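Aminopentol aminotransferase (Sphingopyxis macrogoltabida, PDB 6HBS) catalyses the pyridoxal-phosphate-dependent deamination of aminopentol, the hydrolysed form of fumonisin B1, to its 2-keto derivative, with pyruvate as preferred amino acceptor. Local coordinates at residues A168-N173 against A190-T195. Numbering follows the deposited sequence.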
ATOM      1  N   ALA A 168       0.136 -23.903   5.872  1.00 19.02           N
ATOM      2  CA  ALA A 168       0.797 -24.913   6.695  1.00 20.30           C
ATOM      3  C   ALA A 168       2.283 -24.570   6.802  1.00 21.15           C
ATOM      4  O   ALA A 168       2.790 -23.806   6.005  1.00 20.16           O
ATOM      5  CB  ALA A 168       0.582 -26.300   6.127  1.00 21.06           C
ATOM      6  N   TYR A 169       2.972 -25.193   7.766  1.00 18.80           N
ATOM      7  CA  TYR A 169       4.268 -24.681   8.214  1.00 19.95           C
ATOM      8  C   TYR A 169       5.309 -25.788   8.158  1.00 22.10           C
ATOM      9  O   TYR A 169       4.976 -26.996   8.284  1.00 22.22           O
ATOM     10  CB  TYR A 169       4.130 -24.035   9.586  1.00 22.26           C
ATOM     11  CG  TYR A 169       3.132 -22.902   9.623  1.00 22.50           C
ATOM     12  CD1 TYR A 169       3.447 -21.636   9.144  1.00 23.56           C
ATOM     13  CD2 TYR A 169       1.843 -23.115  10.080  1.00 23.93           C
ATOM     14  CE1 TYR A 169       2.511 -20.608   9.155  1.00 24.60           C
ATOM     15  CE2 TYR A 169       0.892 -22.106  10.084  1.00 25.02           C
ATOM     16  CZ  TYR A 169       1.230 -20.843   9.634  1.00 24.37           C
ATOM     17  OH  TYR A 169       0.280 -19.862   9.637  1.00 26.66           O
ATOM     18  N   TYR A 170       6.554 -25.362   7.924  1.00 19.84           N
ATOM     19  CA  TYR A 170       7.741 -26.195   7.990  1.00 21.65           C
ATOM     20  C   TYR A 170       8.792 -25.426   8.808  1.00 23.37           C
ATOM     21  O   TYR A 170       8.633 -24.234   9.060  1.00 21.69           O
ATOM     22  CB  TYR A 170       8.255 -26.552   6.591  1.00 21.37           C
ATOM     23  CG  TYR A 170       8.709 -25.357   5.776  1.00 21.55           C
ATOM     24  CD1 TYR A 170       7.835 -24.639   4.966  1.00 22.38           C
ATOM     25  CD2 TYR A 170      10.008 -24.906   5.851  1.00 22.05           C
ATOM     26  CE1 TYR A 170       8.252 -23.528   4.246  1.00 19.73           C
ATOM     27  CE2 TYR A 170      10.450 -23.807   5.132  1.00 19.87           C
ATOM     28  CZ  TYR A 170       9.571 -23.105   4.328  1.00 21.12           C
ATOM     29  OH  TYR A 170      10.033 -21.984   3.664  1.00 18.42           O
ATOM     30  N   THR A 171       9.858 -26.116   9.219  1.00 21.81           N
ATOM     31  CA  THR A 171      11.008 -25.472   9.931  1.00 21.97           C
ATOM     32  C   THR A 171      12.006 -24.946   8.903  1.00 19.69           C
ATOM     33  O   THR A 171      12.491 -25.685   8.056  1.00 20.52           O
ATOM     34  CB  THR A 171      11.704 -26.458  10.878  1.00 21.49           C
ATOM     35  OG1 THR A 171      10.672 -26.860  11.760  1.00 22.86           O
ATOM     36  CG2 THR A 171      12.860 -25.852  11.648  1.00 23.52           C
ATOM     37  N   TYR A 172      12.319 -23.651   8.986  1.00 21.77           N
ATOM     38  CA  TYR A 172      13.250 -23.045   8.064  1.00 20.88           C
ATOM     39  C   TYR A 172      14.577 -23.800   8.133  1.00 21.27           C
ATOM     40  O   TYR A 172      15.018 -24.114   9.227  1.00 21.66           O
ATOM     41  CB  TYR A 172      13.481 -21.553   8.378  1.00 20.86           C
ATOM     42  CG  TYR A 172      14.206 -20.836   7.265  1.00 21.04           C
ATOM     43  CD1 TYR A 172      13.524 -20.392   6.136  1.00 22.39           C
ATOM     44  CD2 TYR A 172      15.573 -20.627   7.311  1.00 21.31           C
ATOM     45  CE1 TYR A 172      14.177 -19.744   5.096  1.00 21.20           C
ATOM     46  CE2 TYR A 172      16.234 -19.966   6.288  1.00 24.34           C
ATOM     47  CZ  TYR A 172      15.535 -19.505   5.184  1.00 22.54           C
ATOM     48  OH  TYR A 172      16.199 -18.917   4.151  1.00 20.67           O
ATOM     49  N   ASN A 173      15.213 -24.020   6.966  1.00 20.53           N
ATOM     50  CA  ASN A 173      16.528 -24.608   6.846  1.00 22.49           C
ATOM     51  C   ASN A 173      16.502 -26.110   7.172  1.00 24.44           C
ATOM     52  O   ASN A 173      17.565 -26.699   7.360  1.00 26.97           O
ATOM     53  CB  ASN A 173      17.605 -23.874   7.667  1.00 23.69           C
ATOM     54  CG  ASN A 173      18.412 -22.927   6.800  1.00 26.94           C
ATOM     55  OD1 ASN A 173      18.387 -23.066   5.581  1.00 25.50           O
ATOM     56  ND2 ASN A 173      19.148 -22.001   7.407  1.00 24.69           N
ATOM     57  N   ALA A 190       0.059 -25.391  -3.275  1.00 18.65           N
ATOM     58  CA  ALA A 190      -0.019 -24.319  -4.277  1.00 18.62           C
ATOM     59  C   ALA A 190       1.343 -23.630  -4.395  1.00 17.94           C
ATOM     60  O   ALA A 190       1.800 -23.298  -5.493  1.00 19.40           O
ATOM     61  CB  ALA A 190      -1.091 -23.347  -3.877  1.00 18.92           C
ATOM     62  N   ALA A 191       2.005 -23.423  -3.246  1.00 18.00           N
ATOM     63  CA  ALA A 191       3.283 -22.740  -3.212  1.00 18.17           C
ATOM     64  C   ALA A 191       4.051 -23.007  -1.915  1.00 18.14           C
ATOM     65  O   ALA A 191       3.452 -23.323  -0.876  1.00 19.30           O
ATOM     66  CB  ALA A 191       3.051 -21.263  -3.363  1.00 17.52           C
ATOM     67  N   VAL A 192       5.369 -22.807  -2.014  1.00 18.27           N
ATOM     68  CA  VAL A 192       6.314 -22.679  -0.904  1.00 20.00           C
ATOM     69  C   VAL A 192       6.837 -21.233  -0.883  1.00 19.33           C
ATOM     70  O   VAL A 192       7.423 -20.759  -1.876  1.00 19.49           O
ATOM     71  CB  VAL A 192       7.532 -23.615  -1.104  1.00 21.56           C
ATOM     72  CG1 VAL A 192       8.634 -23.319  -0.091  1.00 22.48           C
ATOM     73  CG2 VAL A 192       7.150 -25.084  -1.062  1.00 24.46           C
ATOM     74  N   PHE A 193       6.653 -20.557   0.237  1.00 18.09           N
ATOM     75  CA  PHE A 193       7.263 -19.263   0.494  1.00 19.75           C
ATOM     76  C   PHE A 193       8.519 -19.496   1.331  1.00 20.94           C
ATOM     77  O   PHE A 193       8.459 -20.225   2.359  1.00 21.49           O
ATOM     78  CB  PHE A 193       6.333 -18.338   1.281  1.00 18.68           C
ATOM     79  CG  PHE A 193       5.257 -17.659   0.473  1.00 19.67           C
ATOM     80  CD1 PHE A 193       4.252 -18.384  -0.134  1.00 20.11           C
ATOM     81  CD2 PHE A 193       5.254 -16.272   0.331  1.00 20.50           C
ATOM     82  CE1 PHE A 193       3.255 -17.747  -0.865  1.00 22.22           C
ATOM     83  CE2 PHE A 193       4.262 -15.642  -0.398  1.00 18.84           C
ATOM     84  CZ  PHE A 193       3.266 -16.373  -1.000  1.00 19.45           C
ATOM     85  N   ALA A 194       9.620 -18.864   0.906  1.00 20.63           N
ATOM     86  CA  ALA A 194      10.876 -18.822   1.654  1.00 19.32           C
ATOM     87  C   ALA A 194      11.468 -17.404   1.590  1.00 19.18           C
ATOM     88  O   ALA A 194      11.587 -16.855   0.522  1.00 18.05           O
ATOM     89  CB  ALA A 194      11.819 -19.826   1.058  1.00 18.22           C
ATOM     90  N   THR A 195      11.873 -16.855   2.740  1.00 19.73           N
ATOM     91  CA  THR A 195      12.816 -15.747   2.799  1.00 19.76           C
ATOM     92  C   THR A 195      14.197 -16.302   2.458  1.00 20.49           C
ATOM     93  O   THR A 195      14.467 -17.489   2.636  1.00 22.36           O
ATOM     94  CB  THR A 195      12.796 -15.039   4.156  1.00 19.55           C
ATOM     95  OG1 THR A 195      13.211 -15.895   5.224  1.00 20.44           O
ATOM     96  CG2 THR A 195      11.436 -14.467   4.456  1.00 19.96           C
TER
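Y170 places CG between its backbone N and carbonyl carbon (chi1 63°), carrying its hydroxyl to F193 in strand 189-194; Y172, with CG anti to the backbone N (chi1 -168°), reaches T195 just beyond that strand. The pair illustrates how tyrosines can span gaps too wide for backbone pairing: Y170 bridges non-adjacent strands (axes of 168-170 and 190-194 9.3 Å apart at closest approach), while Y172 links the loops that follow. Y170 OH donates to F193 O at 2.7 Å; that oxygen lies in plane at the ring edge, while the hydroxyl is tilted from the carbonyl plane. A194 CB approaches Y170 OH at 3.8 Å, and V192 CG1 makes a looser apolar contact with Y170 CE1. Y172 OH donates to T195 O, also at 2.7 Å, but from 37° above the carbonyl plane. T195 OG1 is hydrogen-bonded to F197 O. A phenylalanine in place of Y172 would probably leave T195 O without this donor and the segment less firmly held. The T195 side chain lies about 4 Å from pyridoxal phosphate. Strand 137-141 runs between the two strands in the large-domain sheet of this class-III aminotransferase, and helix 175-184, within their connection, packs against Y170 and V192.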